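Local coordinates for RNA methyltransferase, TrmH family (PDB 2I6D), which probably transfers methyl groups to RNA, as a knotted TrmH-family methyltransferase that carries a putative substrate-binding domain ahead of its methylase domain, at residues N8-L13 and F75-T80; R14-R19 and A27-G32; E38-Y43 and R56-P61. One frame throughout, in Å; residues are numbered along the deposited sequence.

Contact 1: N8-L13 and F75-T80; sequences NQIKFL and FKRIST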
loop_
_atom_site.group_PDB
_atom_site.type_symbol
_atom_site.label_atom_id
_atom_site.label_comp_id
_atom_site.label_asym_id
_atom_site.label_seq_id
_atom_site.Cartn_x
_atom_site.Cartn_y
_atom_site.Cartn_z
ATOM N N ASN A 8 29.163 8.298 -2.196
ATOM C CA ASN A 8 28.320 7.440 -3.023
ATOM C C ASN A 8 27.120 6.877 -2.263
ATOM O O ASN A 8 26.006 6.841 -2.775
ATOM C CB ASN A 8 29.147 6.327 -3.674
ATOM C CG ASN A 8 30.124 6.860 -4.704
ATOM O OD1 ASN A 8 30.038 8.022 -5.131
ATOM N ND2 ASN A 8 31.080 6.022 -5.098
ATOM N N GLN A 9 27.339 6.459 -1.026
ATOM C CA GLN A 9 26.260 5.886 -0.234
ATOM C C GLN A 9 25.177 6.917 0.068
ATOM O O GLN A 9 23.987 6.633 -0.035
ATOM C CB GLN A 9 26.812 5.270 1.046
ATOM C CG GLN A 9 27.575 3.975 0.785
ATOM C CD GLN A 9 28.239 3.443 2.026
ATOM O OE1 GLN A 9 28.729 4.207 2.861
ATOM N NE2 GLN A 9 28.274 2.126 2.154
ATOM N N ILE A 10 25.602 8.126 0.420
ATOM C CA ILE A 10 24.688 9.229 0.679
ATOM C C ILE A 10 23.880 9.573 -0.586
ATOM O O ILE A 10 22.668 9.713 -0.537
ATOM C CB ILE A 10 25.468 10.455 1.241
ATOM C CG1 ILE A 10 25.947 10.143 2.673
ATOM C CG2 ILE A 10 24.609 11.730 1.193
ATOM C CD1 ILE A 10 26.886 11.178 3.259
ATOM N N LYS A 11 24.555 9.664 -1.723
ATOM C CA LYS A 11 23.882 9.920 -2.995
ATOM C C LYS A 11 22.836 8.833 -3.297
ATOM O O LYS A 11 21.673 9.127 -3.611
ATOM C CB LYS A 11 24.918 10.021 -4.116
ATOM C CG LYS A 11 24.361 10.282 -5.493
ATOM C CD LYS A 11 25.529 10.452 -6.469
ATOM C CE LYS A 11 25.058 10.797 -7.875
ATOM N NZ LYS A 11 24.449 9.597 -8.530
ATOM N N PHE A 12 23.239 7.575 -3.146
ATOM C CA PHE A 12 22.328 6.450 -3.328
ATOM C C PHE A 12 21.096 6.529 -2.420
ATOM O O PHE A 12 19.967 6.456 -2.907
ATOM C CB PHE A 12 23.080 5.129 -3.095
ATOM C CG PHE A 12 22.195 3.932 -3.064
ATOM C CD1 PHE A 12 21.711 3.388 -4.253
ATOM C CD2 PHE A 12 21.838 3.341 -1.843
ATOM C CE1 PHE A 12 20.876 2.272 -4.231
ATOM C CE2 PHE A 12 21.012 2.224 -1.815
ATOM C CZ PHE A 12 20.532 1.690 -3.016
ATOM N N LEU A 13 21.322 6.663 -1.109
ATOM C CA LEU A 13 20.232 6.801 -0.138
ATOM C C LEU A 13 19.262 7.943 -0.496
ATOM O O LEU A 13 18.019 7.778 -0.447
ATOM C CB LEU A 13 20.805 6.982 1.281
ATOM C CG LEU A 13 21.326 5.673 1.890
ATOM C CD1 LEU A 13 22.278 5.987 3.019
ATOM C CD2 LEU A 13 20.141 4.732 2.382
ATOM N N PHE A 75 20.940 12.729 10.634
ATOM C CA PHE A 75 20.101 11.963 9.702
ATOM C C PHE A 75 19.362 12.797 8.665
ATOM O O PHE A 75 18.940 12.249 7.645
ATOM C CB PHE A 75 19.146 11.008 10.438
ATOM C CG PHE A 75 19.795 9.683 10.763
ATOM C CD1 PHE A 75 20.659 9.574 11.863
ATOM C CD2 PHE A 75 19.631 8.583 9.927
ATOM C CE1 PHE A 75 21.301 8.387 12.151
ATOM C CE2 PHE A 75 20.282 7.388 10.216
ATOM C CZ PHE A 75 21.121 7.299 11.350
ATOM N N LYS A 76 19.220 14.107 8.891
ATOM C CA LYS A 76 18.662 14.984 7.850
ATOM C C LYS A 76 19.515 14.960 6.587
ATOM O O LYS A 76 19.059 15.397 5.525
ATOM C CB LYS A 76 18.476 16.432 8.339
ATOM C CG LYS A 76 17.458 16.553 9.472
ATOM C CD LYS A 76 17.345 17.983 10.031
ATOM C CE LYS A 76 16.289 18.024 11.140
ATOM N NZ LYS A 76 15.965 19.422 11.575
ATOM N N ARG A 77 20.755 14.467 6.697
ATOM C CA ARG A 77 21.621 14.358 5.521
ATOM C C ARG A 77 21.084 13.334 4.528
ATOM O O ARG A 77 21.318 13.454 3.319
ATOM C CB ARG A 77 23.056 14.023 5.917
ATOM C CG ARG A 77 23.739 15.172 6.618
ATOM C CD ARG A 77 25.023 14.723 7.315
ATOM N NE ARG A 77 26.057 14.434 6.340
ATOM C CZ ARG A 77 27.223 13.872 6.628
ATOM N NH1 ARG A 77 27.506 13.494 7.875
ATOM N NH2 ARG A 77 28.108 13.699 5.659
ATOM N N ILE A 78 20.321 12.363 5.041
ATOM C CA ILE A 78 19.828 11.245 4.223
ATOM C C ILE A 78 18.301 11.014 4.282
ATOM O O ILE A 78 17.724 10.399 3.371
ATOM C CB ILE A 78 20.605 9.947 4.546
ATOM C CG1 ILE A 78 20.466 9.584 6.027
ATOM C CG2 ILE A 78 22.079 10.070 4.078
ATOM C CD1 ILE A 78 20.978 8.188 6.388
ATOM N N SER A 79 17.651 11.510 5.330
ATOM C CA SER A 79 16.219 11.263 5.524
ATOM C C SER A 79 15.283 12.165 4.725
ATOM O O SER A 79 15.639 13.267 4.313
ATOM C CB SER A 79 15.861 11.316 7.022
ATOM O OG SER A 79 14.452 11.281 7.232
ATOM N N THR A 80 14.055 11.681 4.542
ATOM C CA THR A 80 13.012 12.431 3.884
ATOM C C THR A 80 12.081 13.032 4.920
ATOM O O THR A 80 11.123 13.708 4.556
ATOM C CB THR A 80 12.172 11.528 2.945
ATOM O OG1 THR A 80 11.595 10.443 3.697
ATOM C CG2 THR A 80 13.063 10.961 1.817
#
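I10 and L13, one turn apart on helix 7-15, meet R77 and I78 where the loop between strands 65-69 and 87-92 passes over the four-stranded mixed sheet of the N-terminal domain, the part of the chain that matches a family of MRM3-like substrate-binding domains. A short 3-10 turn, F75 to R77, presents the loop side. The carbonyl oxygen of F75 grips two amides, I78 N at 2.9 Å and S79 N at 2.8 Å, which fixes the backbone on either side of the I78 side chain.

I78 contributes its CG2 methyl. With CG1 lodged between the backbone N and the carbonyl carbon (chi1 59°), CG2 is left anti to the carbonyl carbon and sits between I10 and L13. It lies 4.1 Å from I10 CG1 and 4.2 Å from L13 CD1, while the side chains of I10 and I78 cross at about a right angle. L13 also touches M47 and V90, and I78 touches M88, joining the contact to the side chains of the sheet.

Further out, I10 CD1 comes within 3.7 Å of R77 NH2. The arginine chain bends at chi3 to bring the guanidinium there, though R77 also touches a crystal neighbour.

No hydrogen bond joins the two segments. Cohesion across the contact therefore rests on dispersion and on burying methyl groups, with the R77 guanidinium, probably charged, beside the apolar patch on its solvent-facing side.

Contact 2: R14-R19 and A27-G32; sequences RSLRER and AFAVEG
L16 meets the backbone of A27 to A29 and the methyls of both alanines, and it makes this buried contact almost entirely through its own two methyls. With CG anti to the carbonyl carbon (chi1 -60°) and chi2 at 175°, the leucine sends CD1 to A29, where it lies 4.3 Å from A29 N and 4.4 Å from A29 CB, and CD2 to A27, 3.9 Å from A27 O and 4.2 Å from A27 CB. One leucine thus straddles the two alanines, whereas F28 between them leaves the backbone on the side away from L16, and its ring meets M39 and F142.

Strand 27-31 is an outermost strand of the mixed sheet: F28 and V30 pair with strand 87-92 through their backbones, while A29 N turns to the other side. There a water bridges the segments, accepting from A29 N at 2.9 Å and donating to L16 O at 2.8 Å; R22 NH1 also bonds to L16 O. The carbonyl is presented by a type I turn, S15 to E18, closed by E18 N to S15 O.

R17 starts away from the strand, but its chain bends and lays one guanidinium face against R14 CB; its NH2 is 5.9 Å from E31 OE2, the opposite charges near but not touching.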
loop_
_atom_site.group_PDB
_atom_site.type_symbol
_atom_site.label_atom_id
_atom_site.label_comp_id
_atom_site.label_asym_id
_atom_site.label_seq_id
_atom_site.Cartn_x
_atom_site.Cartn_y
_atom_site.Cartn_z
ATOM N N ARG A 14 19.819 9.094 -0.858
ATOM C CA ARG A 14 18.980 10.276 -1.175
ATOM C C ARG A 14 18.168 10.087 -2.461
ATOM O O ARG A 14 17.068 10.592 -2.578
ATOM C CB ARG A 14 19.835 11.543 -1.267
ATOM C CG ARG A 14 20.451 11.965 0.080
ATOM C CD ARG A 14 21.406 13.169 -0.051
ATOM N NE ARG A 14 20.763 14.340 -0.637
ATOM C CZ ARG A 14 19.921 15.136 0.013
ATOM N NH1 ARG A 14 19.625 14.909 1.296
ATOM N NH2 ARG A 14 19.383 16.173 -0.618
ATOM N N SER A 15 18.721 9.341 -3.417
ATOM C CA SER A 15 18.085 9.144 -4.715
ATOM C C SER A 15 16.761 8.383 -4.577
ATOM O O SER A 15 15.872 8.526 -5.419
ATOM C CB SER A 15 19.025 8.388 -5.658
ATOM O OG SER A 15 19.072 7.014 -5.294
ATOM N N LEU A 16 16.605 7.599 -3.508
ATOM C CA LEU A 16 15.438 6.709 -3.414
ATOM C C LEU A 16 14.128 7.429 -3.069
ATOM O O LEU A 16 13.035 6.833 -3.125
ATOM C CB LEU A 16 15.702 5.566 -2.423
ATOM C CG LEU A 16 16.892 4.681 -2.791
ATOM C CD1 LEU A 16 17.130 3.647 -1.676
ATOM C CD2 LEU A 16 16.772 4.011 -4.191
ATOM N N ARG A 17 14.227 8.709 -2.740
ATOM C CA ARG A 17 13.035 9.523 -2.603
ATOM C C ARG A 17 12.351 9.822 -3.967
ATOM O O ARG A 17 11.214 10.303 -3.996
ATOM C CB ARG A 17 13.353 10.819 -1.887
ATOM C CG ARG A 17 14.084 11.866 -2.706
ATOM C CD ARG A 17 14.782 12.840 -1.749
ATOM N NE ARG A 17 15.484 12.074 -0.709
ATOM C CZ ARG A 17 16.013 12.576 0.412
ATOM N NH1 ARG A 17 15.934 13.876 0.675
ATOM N NH2 ARG A 17 16.629 11.763 1.275
ATOM N N GLU A 18 13.049 9.546 -5.071
ATOM C CA GLU A 18 12.500 9.753 -6.417
ATOM C C GLU A 18 12.109 8.426 -7.044
ATOM O O GLU A 18 12.899 7.471 -7.023
ATOM C CB GLU A 18 13.529 10.421 -7.330
ATOM C CG GLU A 18 14.080 11.739 -6.821
ATOM C CD GLU A 18 15.327 12.204 -7.602
ATOM O OE1 GLU A 18 15.234 12.375 -8.833
ATOM O OE2 GLU A 18 16.403 12.379 -6.971
ATOM N N ARG A 19 10.917 8.368 -7.634
ATOM C CA ARG A 19 10.448 7.143 -8.282
ATOM C C ARG A 19 11.443 6.636 -9.342
ATOM O O ARG A 19 11.677 5.427 -9.476
ATOM C CB ARG A 19 9.076 7.381 -8.930
ATOM C CG ARG A 19 8.669 6.261 -9.844
ATOM C CD ARG A 19 7.172 6.148 -10.020
ATOM N NE ARG A 19 6.839 4.940 -10.779
ATOM C CZ ARG A 19 6.806 3.706 -10.275
ATOM N NH1 ARG A 19 6.502 2.692 -11.068
ATOM N NH2 ARG A 19 7.081 3.477 -8.992
ATOM N N ALA A 27 14.812 -0.558 -5.679
ATOM C CA ALA A 27 15.004 -0.422 -4.239
ATOM C C ALA A 27 14.114 0.682 -3.644
ATOM O O ALA A 27 13.667 1.591 -4.351
ATOM C CB ALA A 27 16.463 -0.132 -3.928
ATOM N N PHE A 28 13.860 0.603 -2.343
ATOM C CA PHE A 28 13.139 1.676 -1.658
ATOM C C PHE A 28 13.601 1.712 -0.220
ATOM O O PHE A 28 14.090 0.692 0.313
ATOM C CB PHE A 28 11.611 1.480 -1.757
ATOM C CG PHE A 28 11.084 0.311 -0.950
ATOM C CD1 PHE A 28 10.561 0.512 0.325
ATOM C CD2 PHE A 28 11.150 -0.982 -1.444
ATOM C CE1 PHE A 28 10.064 -0.557 1.068
ATOM C CE2 PHE A 28 10.648 -2.085 -0.687
ATOM C CZ PHE A 28 10.113 -1.855 0.566
ATOM N N ALA A 29 13.463 2.869 0.422
ATOM C CA ALA A 29 13.910 3.025 1.788
ATOM C C ALA A 29 12.737 3.055 2.777
ATOM O O ALA A 29 11.603 3.471 2.446
ATOM C CB ALA A 29 14.758 4.299 1.933
ATOM N N VAL A 30 13.050 2.663 3.997
ATOM C CA VAL A 30 12.131 2.650 5.137
ATOM C C VAL A 30 12.903 3.208 6.317
ATOM O O VAL A 30 14.080 2.827 6.553
ATOM C CB VAL A 30 11.652 1.205 5.448
ATOM C CG1 VAL A 30 10.670 1.150 6.663
ATOM C CG2 VAL A 30 10.989 0.574 4.192
ATOM N N GLU A 31 12.263 4.110 7.046
ATOM C CA GLU A 31 12.897 4.779 8.184
ATOM C C GLU A 31 12.266 4.466 9.539
ATOM O O GLU A 31 11.037 4.366 9.695
ATOM C CB GLU A 31 12.965 6.286 7.966
ATOM C CG GLU A 31 13.627 6.688 6.635
ATOM C CD GLU A 31 13.789 8.206 6.548
ATOM O OE1 GLU A 31 13.908 8.838 7.612
ATOM O OE2 GLU A 31 13.764 8.774 5.432
ATOM N N GLY A 32 13.140 4.297 10.520
ATOM C CA GLY A 32 12.731 4.191 11.900
ATOM C C GLY A 32 12.625 2.759 12.380
ATOM O O GLY A 32 12.308 1.880 11.606
HETATM O O HOH W 1 12.664 5.426 -0.776
#

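Contact 3: E38-Y43 and R56-P61; sequences EMLPFY and RAVSTP
L40, near the C-terminal end of helix 33-39, makes an apolar surface contact with V58 and P61 from the irregular loop between helix 52-56 and strand 65-69. Both segments lie over one face of the mixed sheet in the N-terminal domain, and strand 45-51 supplies the floor: L40 touches C45, V58 touches L48, and P61 reaches both.

The leucine does its work with two separate methyls. CD1 approaches the branch point of V58, 3.9 Å from V58 CB and 4.2 Å from V58 CG1, the two side chains crossing at about a right angle. It also passes 4.3 Å from S59 O. CD2 spreads to the proline and meets P61 CG, the ring corner, at 4.0 Å, with the leucine side chain running at a slant to the ring. V58 holds CG1 beside its backbone N (chi1 -64°), which places that methyl within reach of the leucine.

Behind L40 the chain is pinned by F42 N bonding to M39 O at 2.9 Å. The same segment also faces the methylase part of the chain, in the loop leading into strand 158-161: E38 forms a salt bridge with R156, Y43 OH bonds to L154 O, and M39, a selenomethionine modelled in two conformers, lies near L154.

Methyl, methine and ring carbons do nearly all the touching, with no hydrogen bond between the segments. Such a contact is held by van der Waals attraction and the exclusion of water, and sets little directional demand on the loop.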
loop_
_atom_site.group_PDB
_atom_site.type_symbol
_atom_site.label_atom_id
_atom_site.label_comp_id
_atom_site.label_asym_id
_atom_site.label_seq_id
_atom_site.Cartn_x
_atom_site.Cartn_y
_atom_site.Cartn_z
ATOM N N GLU A 38 9.505 -4.303 11.653
ATOM C CA GLU A 38 8.410 -5.090 11.138
ATOM C C GLU A 38 8.579 -5.597 9.716
ATOM O O GLU A 38 8.064 -6.682 9.385
ATOM C CB GLU A 38 7.087 -4.360 11.252
ATOM C CG GLU A 38 5.935 -5.348 11.114
ATOM C CD GLU A 38 4.796 -5.049 12.017
ATOM O OE1 GLU A 38 4.791 -3.944 12.614
ATOM O OE2 GLU A 38 3.917 -5.941 12.135
HETATM N N MSE A 39 9.281 -4.844 8.875
HETATM C CA MSE A 39 9.351 -5.210 7.464
HETATM C C MSE A 39 10.594 -6.063 7.100
HETATM O O MSE A 39 10.625 -6.711 6.045
HETATM C CB MSE A 39 9.251 -3.955 6.591
HETATM C CG MSE A 39 7.973 -3.133 6.787
HETATM SE SE MSE A 39 8.021 -1.452 5.721
HETATM C CE MSE A 39 8.039 -2.213 3.904
ATOM N N LEU A 40 11.597 -6.085 7.978
ATOM C CA LEU A 40 12.797 -6.927 7.745
ATOM C C LEU A 40 12.522 -8.386 7.358
ATOM O O LEU A 40 13.160 -8.905 6.447
ATOM C CB LEU A 40 13.794 -6.861 8.932
ATOM C CG LEU A 40 14.773 -5.690 8.907
ATOM C CD1 LEU A 40 15.419 -5.481 10.294
ATOM C CD2 LEU A 40 15.842 -5.850 7.810
ATOM N N PRO A 41 11.615 -9.075 8.080
ATOM C CA PRO A 41 11.353 -10.482 7.730
ATOM C C PRO A 41 10.693 -10.687 6.370
ATOM O O PRO A 41 10.586 -11.833 5.900
ATOM C CB PRO A 41 10.385 -10.950 8.824
ATOM C CG PRO A 41 10.556 -9.964 9.945
ATOM C CD PRO A 41 10.837 -8.653 9.257
ATOM N N PHE A 42 10.234 -9.618 5.735
ATOM C CA PHE A 42 9.389 -9.775 4.535
ATOM C C PHE A 42 9.966 -9.177 3.247
ATOM O O PHE A 42 9.369 -9.302 2.160
ATOM C CB PHE A 42 8.016 -9.183 4.806
ATOM C CG PHE A 42 7.303 -9.855 5.934
ATOM C CD1 PHE A 42 6.691 -11.088 5.748
ATOM C CD2 PHE A 42 7.288 -9.273 7.197
ATOM C CE1 PHE A 42 6.051 -11.731 6.816
ATOM C CE2 PHE A 42 6.634 -9.899 8.264
ATOM C CZ PHE A 42 6.019 -11.131 8.071
ATOM N N TYR A 43 11.085 -8.487 3.380
ATOM C CA TYR A 43 11.719 -7.768 2.279
ATOM C C TYR A 43 13.188 -8.043 2.347
ATOM O O TYR A 43 13.710 -8.328 3.419
ATOM C CB TYR A 43 11.474 -6.244 2.372
ATOM C CG TYR A 43 10.052 -5.914 2.066
ATOM C CD1 TYR A 43 9.654 -5.599 0.759
ATOM C CD2 TYR A 43 9.084 -5.983 3.072
ATOM C CE1 TYR A 43 8.336 -5.334 0.476
ATOM C CE2 TYR A 43 7.751 -5.755 2.796
ATOM C CZ TYR A 43 7.384 -5.412 1.498
ATOM O OH TYR A 43 6.060 -5.166 1.228
ATOM N N ARG A 56 21.459 -2.657 17.311
ATOM C CA ARG A 56 21.467 -3.783 18.232
ATOM C C ARG A 56 20.063 -4.388 18.412
ATOM O O ARG A 56 19.924 -5.581 18.723
ATOM C CB ARG A 56 22.046 -3.366 19.582
ATOM C CG ARG A 56 21.071 -2.557 20.439
ATOM C CD ARG A 56 21.598 -2.332 21.831
ATOM N NE ARG A 56 21.590 -3.565 22.612
ATOM C CZ ARG A 56 21.814 -3.625 23.919
ATOM N NH1 ARG A 56 21.787 -4.796 24.533
ATOM N NH2 ARG A 56 22.066 -2.516 24.614
ATOM N N ALA A 57 19.035 -3.562 18.188
ATOM C CA ALA A 57 17.652 -3.960 18.444
ATOM C C ALA A 57 17.038 -4.756 17.296
ATOM O O ALA A 57 15.977 -5.343 17.459
ATOM C CB ALA A 57 16.792 -2.752 18.768
ATOM N N VAL A 58 17.700 -4.788 16.142
ATOM C CA VAL A 58 17.187 -5.570 15.016
ATOM C C VAL A 58 18.151 -6.698 14.685
ATOM O O VAL A 58 19.378 -6.515 14.791
ATOM C CB VAL A 58 16.951 -4.695 13.752
ATOM C CG1 VAL A 58 15.853 -3.656 14.012
ATOM C CG2 VAL A 58 18.207 -4.003 13.332
ATOM N N SER A 59 17.628 -7.851 14.268
ATOM C CA SER A 59 18.530 -8.925 13.851
ATOM C C SER A 59 19.185 -8.505 12.561
ATOM O O SER A 59 18.511 -8.084 11.619
ATOM C CB SER A 59 17.867 -10.308 13.745
ATOM O OG SER A 59 16.522 -10.215 13.335
ATOM N N THR A 60 20.512 -8.545 12.567
ATOM C CA THR A 60 21.318 -8.124 11.445
ATOM C C THR A 60 20.833 -8.856 10.205
ATOM O O THR A 60 20.708 -10.086 10.218
ATOM C CB THR A 60 22.806 -8.432 11.690
ATOM O OG1 THR A 60 23.086 -8.369 13.097
ATOM C CG2 THR A 60 23.697 -7.443 10.949
ATOM N N PRO A 61 20.522 -8.099 9.136
ATOM C CA PRO A 61 20.041 -8.710 7.898
ATOM C C PRO A 61 21.139 -9.556 7.270
ATOM O O PRO A 61 22.315 -9.176 7.308
ATOM C CB PRO A 61 19.755 -7.508 6.991
ATOM C CG PRO A 61 19.768 -6.301 7.877
ATOM C CD PRO A 61 20.640 -6.636 9.034
#

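Overall arrangement
From the N terminus, helix 7-15 opens contact 1, which closes only when the loop before strand 87-92 returns to it. Contacts 2 and 3 are both nested inside that long loop, in series. Contact 2 closes first, folding segment 14-19, at the C-terminal part of helix 7-15, onto edge strand 27-31; contact 3 then joins the end of helix 33-39 to the loop after helix 52-56. Contacts 1 and 2 adjoin, probably bonded through S79 OG to E31 OE1 and R77 O to R14 NH1. Contact 3 lies about 20 Å from contact 1, centre to centre, but meets contact 2 where F28 packs on Y43 and, with V30, on M39.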